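Local coordinates for leucine--tRNA ligase (Agrobacterium radiobacter, PDB 5AH5), which probably charges tRNA(Leu) with L-leucine at the expense of ATP, as a class I aminoacyl-tRNA synthetase that also has an editing domain, at residues 229-241 with 307-319. Residues are numbered along the deposited sequence; the frame is centred on the assembly and turned at random.
Sequences EVRFLVEASDLTI and MVVNPLNQERVPL
Leu233 and Val309 meet where two antiparallel strands of the editing domain join, the end of strand 224-234 against the hairpin of strands 301-310 and 315-322. Val309 N donates to Leu233 O at 2.8 Å, in the plane of the carbonyl. This is the one backbone hydrogen bond between the two segments. The next pair, Val234 with Val308, is of the non-hydrogen-bonded kind. Here the methyl CG2 of Val308 points back at the partner strand, anti to its own backbone N. It lies 4.0 Å from Val234 CG2, and the two side chains cross at a slant. The same methyl also approaches the carbonyl oxygens of Phe232 and Leu233.

Phe232 meets the hairpin with most of its side chain. Its CB is 3.9 Å from Val308 CG2. CB, CG and CD2 pass Val309 O, which sits oblique to the ring, with CD2 closest to that oxygen at 3.2 Å. CE2 then reaches Asn310, 4.0 Å from its CB. Ile257 of strand 257-259 touches the side chains of Phe232, Val308 and Leu319. Strand 257-259 thus also borders the buried side of the junction. Ile241 adds to it from the returning chain: its CD1 meets Leu319 CD1 tip to tip at 3.7 Å. Asn310 ND2 donates to Leu251 O.

At the Arg231 end, Pro311 sets CG and CD against Arg231 O. The Arg231 side chain turns to its own segment, where NE and NH2 both donate to Thr240 OG1, which lies in the guanidinium plane.

At the other, exposed end Glu235 reaches across to Arg316. The two side chains cross at about a right angle, and the carboxylate and guanidinium planes are 49° apart. The salt bridge runs from Glu235 OE2 to Arg316 NH1 at 3.2 Å.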
# COMPACT_ATOMS: atom_id res chain seq x y z
N GLU B 229 26.46 12.00 22.31
CA GLU B 229 27.03 10.88 23.06
C GLU B 229 28.19 11.40 23.91
O GLU B 229 29.13 12.00 23.37
CB GLU B 229 27.50 9.74 22.13
CG GLU B 229 26.40 8.79 21.69
CD GLU B 229 26.89 7.68 20.76
OE1 GLU B 229 27.60 6.78 21.26
OE2 GLU B 229 26.55 7.68 19.56
N VAL B 230 28.10 11.20 25.23
CA VAL B 230 29.15 11.58 26.19
C VAL B 230 29.75 10.30 26.77
O VAL B 230 29.03 9.49 27.35
CB VAL B 230 28.58 12.44 27.34
CG1 VAL B 230 29.70 12.97 28.22
CG2 VAL B 230 27.74 13.59 26.80
N ARG B 231 31.06 10.12 26.60
CA ARG B 231 31.76 8.91 27.06
C ARG B 231 32.10 9.02 28.56
O ARG B 231 32.58 10.05 29.00
CB ARG B 231 33.01 8.64 26.22
CG ARG B 231 32.71 8.40 24.74
CD ARG B 231 33.91 7.86 23.97
NE ARG B 231 34.28 6.49 24.37
CZ ARG B 231 35.13 5.69 23.72
NH1 ARG B 231 35.74 6.08 22.59
NH2 ARG B 231 35.37 4.47 24.19
N PHE B 232 31.82 7.95 29.32
CA PHE B 232 32.01 7.93 30.78
C PHE B 232 32.96 6.78 31.19
O PHE B 232 32.58 5.61 31.11
CB PHE B 232 30.65 7.75 31.49
CG PHE B 232 29.89 9.04 31.71
CD1 PHE B 232 29.37 9.75 30.64
CD2 PHE B 232 29.63 9.51 33.00
CE1 PHE B 232 28.65 10.92 30.85
CE2 PHE B 232 28.92 10.68 33.22
CZ PHE B 232 28.42 11.38 32.13
N LEU B 233 34.17 7.13 31.65
CA LEU B 233 35.21 6.12 31.98
C LEU B 233 34.95 5.48 33.35
O LEU B 233 34.47 6.14 34.27
CB LEU B 233 36.63 6.73 31.95
CG LEU B 233 37.10 7.46 30.69
CD1 LEU B 233 37.16 8.98 30.89
CD2 LEU B 233 38.46 6.96 30.21
N VAL B 234 35.31 4.19 33.46
CA VAL B 234 35.15 3.41 34.71
C VAL B 234 36.53 3.22 35.39
O VAL B 234 37.54 2.97 34.72
CB VAL B 234 34.50 2.03 34.45
CG1 VAL B 234 33.88 1.49 35.74
CG2 VAL B 234 33.45 2.10 33.35
N GLU B 235 36.54 3.32 36.73
CA GLU B 235 37.77 3.54 37.52
C GLU B 235 38.89 2.52 37.31
O GLU B 235 39.90 2.85 36.70
CB GLU B 235 37.43 3.63 39.01
CG GLU B 235 36.84 4.98 39.39
CD GLU B 235 35.98 4.89 40.63
OE1 GLU B 235 34.89 4.29 40.54
OE2 GLU B 235 36.38 5.43 41.68
N ALA B 236 38.70 1.31 37.82
CA ALA B 236 39.71 0.25 37.72
C ALA B 236 39.44 -0.58 36.46
O ALA B 236 39.25 -1.80 36.54
CB ALA B 236 39.68 -0.63 38.97
N SER B 237 39.44 0.08 35.29
CA SER B 237 38.90 -0.51 34.06
C SER B 237 39.39 0.14 32.76
O SER B 237 39.87 1.27 32.76
CB SER B 237 37.36 -0.46 34.11
OG SER B 237 36.76 -0.35 32.83
N ASP B 238 39.25 -0.61 31.66
CA ASP B 238 39.47 -0.10 30.30
C ASP B 238 38.22 0.64 29.79
O ASP B 238 38.12 1.86 29.96
CB ASP B 238 39.89 -1.23 29.33
CG ASP B 238 41.38 -1.59 29.41
OD1 ASP B 238 42.10 -1.08 30.29
OD2 ASP B 238 41.83 -2.40 28.57
N LEU B 239 37.27 -0.09 29.19
CA LEU B 239 36.25 0.53 28.33
C LEU B 239 35.24 1.40 29.09
O LEU B 239 34.97 1.19 30.28
CB LEU B 239 35.51 -0.51 27.45
CG LEU B 239 34.77 -0.03 26.18
CD1 LEU B 239 35.70 0.68 25.20
CD2 LEU B 239 34.04 -1.17 25.48
N THR B 240 34.73 2.40 28.37
CA THR B 240 33.77 3.38 28.87
C THR B 240 32.35 2.96 28.51
O THR B 240 32.13 1.93 27.84
CB THR B 240 34.06 4.79 28.26
OG1 THR B 240 33.66 4.82 26.88
CG2 THR B 240 35.54 5.14 28.35
N ILE B 241 31.38 3.77 28.95
CA ILE B 241 29.97 3.60 28.60
C ILE B 241 29.39 4.94 28.11
O ILE B 241 29.09 5.83 28.91
CB ILE B 241 29.15 2.95 29.75
CG1 ILE B 241 29.16 3.79 31.05
CG2 ILE B 241 29.65 1.52 30.02
CD1 ILE B 241 28.63 3.08 32.28
N MET B 307 31.50 2.94 40.30
CA MET B 307 31.36 4.37 39.98
C MET B 307 32.18 4.76 38.73
O MET B 307 33.09 4.03 38.29
CB MET B 307 31.75 5.25 41.19
CG MET B 307 30.66 5.37 42.25
SD MET B 307 30.44 7.04 42.93
CE MET B 307 29.34 6.75 44.32
N VAL B 308 31.86 5.94 38.20
CA VAL B 308 32.17 6.28 36.81
C VAL B 308 32.32 7.81 36.63
O VAL B 308 31.75 8.57 37.41
CB VAL B 308 31.05 5.68 35.91
CG1 VAL B 308 29.78 6.54 35.94
CG2 VAL B 308 31.54 5.44 34.50
N VAL B 309 33.07 8.23 35.60
CA VAL B 309 33.58 9.62 35.47
C VAL B 309 32.94 10.47 34.33
O VAL B 309 32.76 10.00 33.22
CB VAL B 309 35.14 9.62 35.37
CG1 VAL B 309 35.73 10.83 34.62
CG2 VAL B 309 35.76 9.51 36.76
N ASN B 310 32.67 11.74 34.66
CA ASN B 310 32.15 12.78 33.75
C ASN B 310 33.34 13.60 33.17
O ASN B 310 33.85 14.46 33.87
CB ASN B 310 31.21 13.67 34.60
CG ASN B 310 30.60 14.84 33.84
OD1 ASN B 310 31.18 15.38 32.90
ND2 ASN B 310 29.41 15.25 34.28
N PRO B 311 33.77 13.35 31.90
CA PRO B 311 35.06 13.91 31.41
C PRO B 311 35.12 15.42 31.10
O PRO B 311 36.19 15.92 30.74
CB PRO B 311 35.32 13.09 30.15
CG PRO B 311 33.96 12.86 29.61
CD PRO B 311 33.08 12.61 30.82
N LEU B 312 34.00 16.14 31.21
CA LEU B 312 34.05 17.61 31.35
C LEU B 312 34.56 17.93 32.76
O LEU B 312 35.70 18.36 32.94
CB LEU B 312 32.66 18.25 31.13
CG LEU B 312 32.38 19.68 31.65
CD1 LEU B 312 32.92 20.73 30.69
CD2 LEU B 312 30.89 19.90 31.91
N ASN B 313 33.70 17.65 33.74
CA ASN B 313 33.96 17.94 35.16
C ASN B 313 35.22 17.21 35.71
O ASN B 313 35.86 17.71 36.64
CB ASN B 313 32.71 17.57 35.98
CG ASN B 313 32.50 18.46 37.18
OD1 ASN B 313 33.22 18.36 38.17
ND2 ASN B 313 31.51 19.34 37.10
N GLN B 314 35.55 16.06 35.12
CA GLN B 314 36.68 15.18 35.49
C GLN B 314 36.60 14.80 36.96
O GLN B 314 37.47 15.13 37.77
CB GLN B 314 38.03 15.79 35.09
CG GLN B 314 38.23 15.84 33.57
CD GLN B 314 39.65 16.22 33.16
OE1 GLN B 314 40.15 17.29 33.52
NE2 GLN B 314 40.29 15.36 32.37
N GLU B 315 35.52 14.09 37.28
CA GLU B 315 34.97 14.02 38.63
C GLU B 315 33.93 12.88 38.72
O GLU B 315 33.15 12.67 37.78
CB GLU B 315 34.37 15.41 38.97
CG GLU B 315 33.42 15.49 40.15
CD GLU B 315 31.96 15.29 39.77
OE1 GLU B 315 31.52 15.82 38.73
OE2 GLU B 315 31.25 14.59 40.52
N ARG B 316 33.94 12.15 39.83
CA ARG B 316 33.28 10.82 39.93
C ARG B 316 31.77 10.84 40.22
O ARG B 316 31.27 11.69 40.97
CB ARG B 316 33.97 9.96 41.00
CG ARG B 316 35.48 9.81 40.82
CD ARG B 316 36.01 8.68 41.69
NE ARG B 316 37.33 8.99 42.25
CZ ARG B 316 37.86 8.43 43.34
NH1 ARG B 316 37.20 7.50 44.04
NH2 ARG B 316 39.07 8.81 43.75
N VAL B 317 31.07 9.86 39.63
CA VAL B 317 29.59 9.81 39.57
C VAL B 317 29.08 8.37 39.83
O VAL B 317 29.73 7.40 39.41
CB VAL B 317 29.09 10.27 38.17
CG1 VAL B 317 27.63 10.68 38.23
CG2 VAL B 317 29.93 11.42 37.60
N PRO B 318 27.92 8.22 40.53
CA PRO B 318 27.38 6.87 40.79
C PRO B 318 26.73 6.18 39.57
O PRO B 318 26.06 6.84 38.78
CB PRO B 318 26.34 7.11 41.90
CG PRO B 318 25.95 8.55 41.78
CD PRO B 318 27.19 9.25 41.30
N LEU B 319 26.92 4.86 39.45
CA LEU B 319 26.32 4.05 38.36
C LEU B 319 25.21 3.14 38.90
O LEU B 319 25.33 2.56 39.98
CB LEU B 319 27.40 3.22 37.65
CG LEU B 319 27.02 2.38 36.41
CD1 LEU B 319 26.49 3.26 35.29
CD2 LEU B 319 28.22 1.58 35.91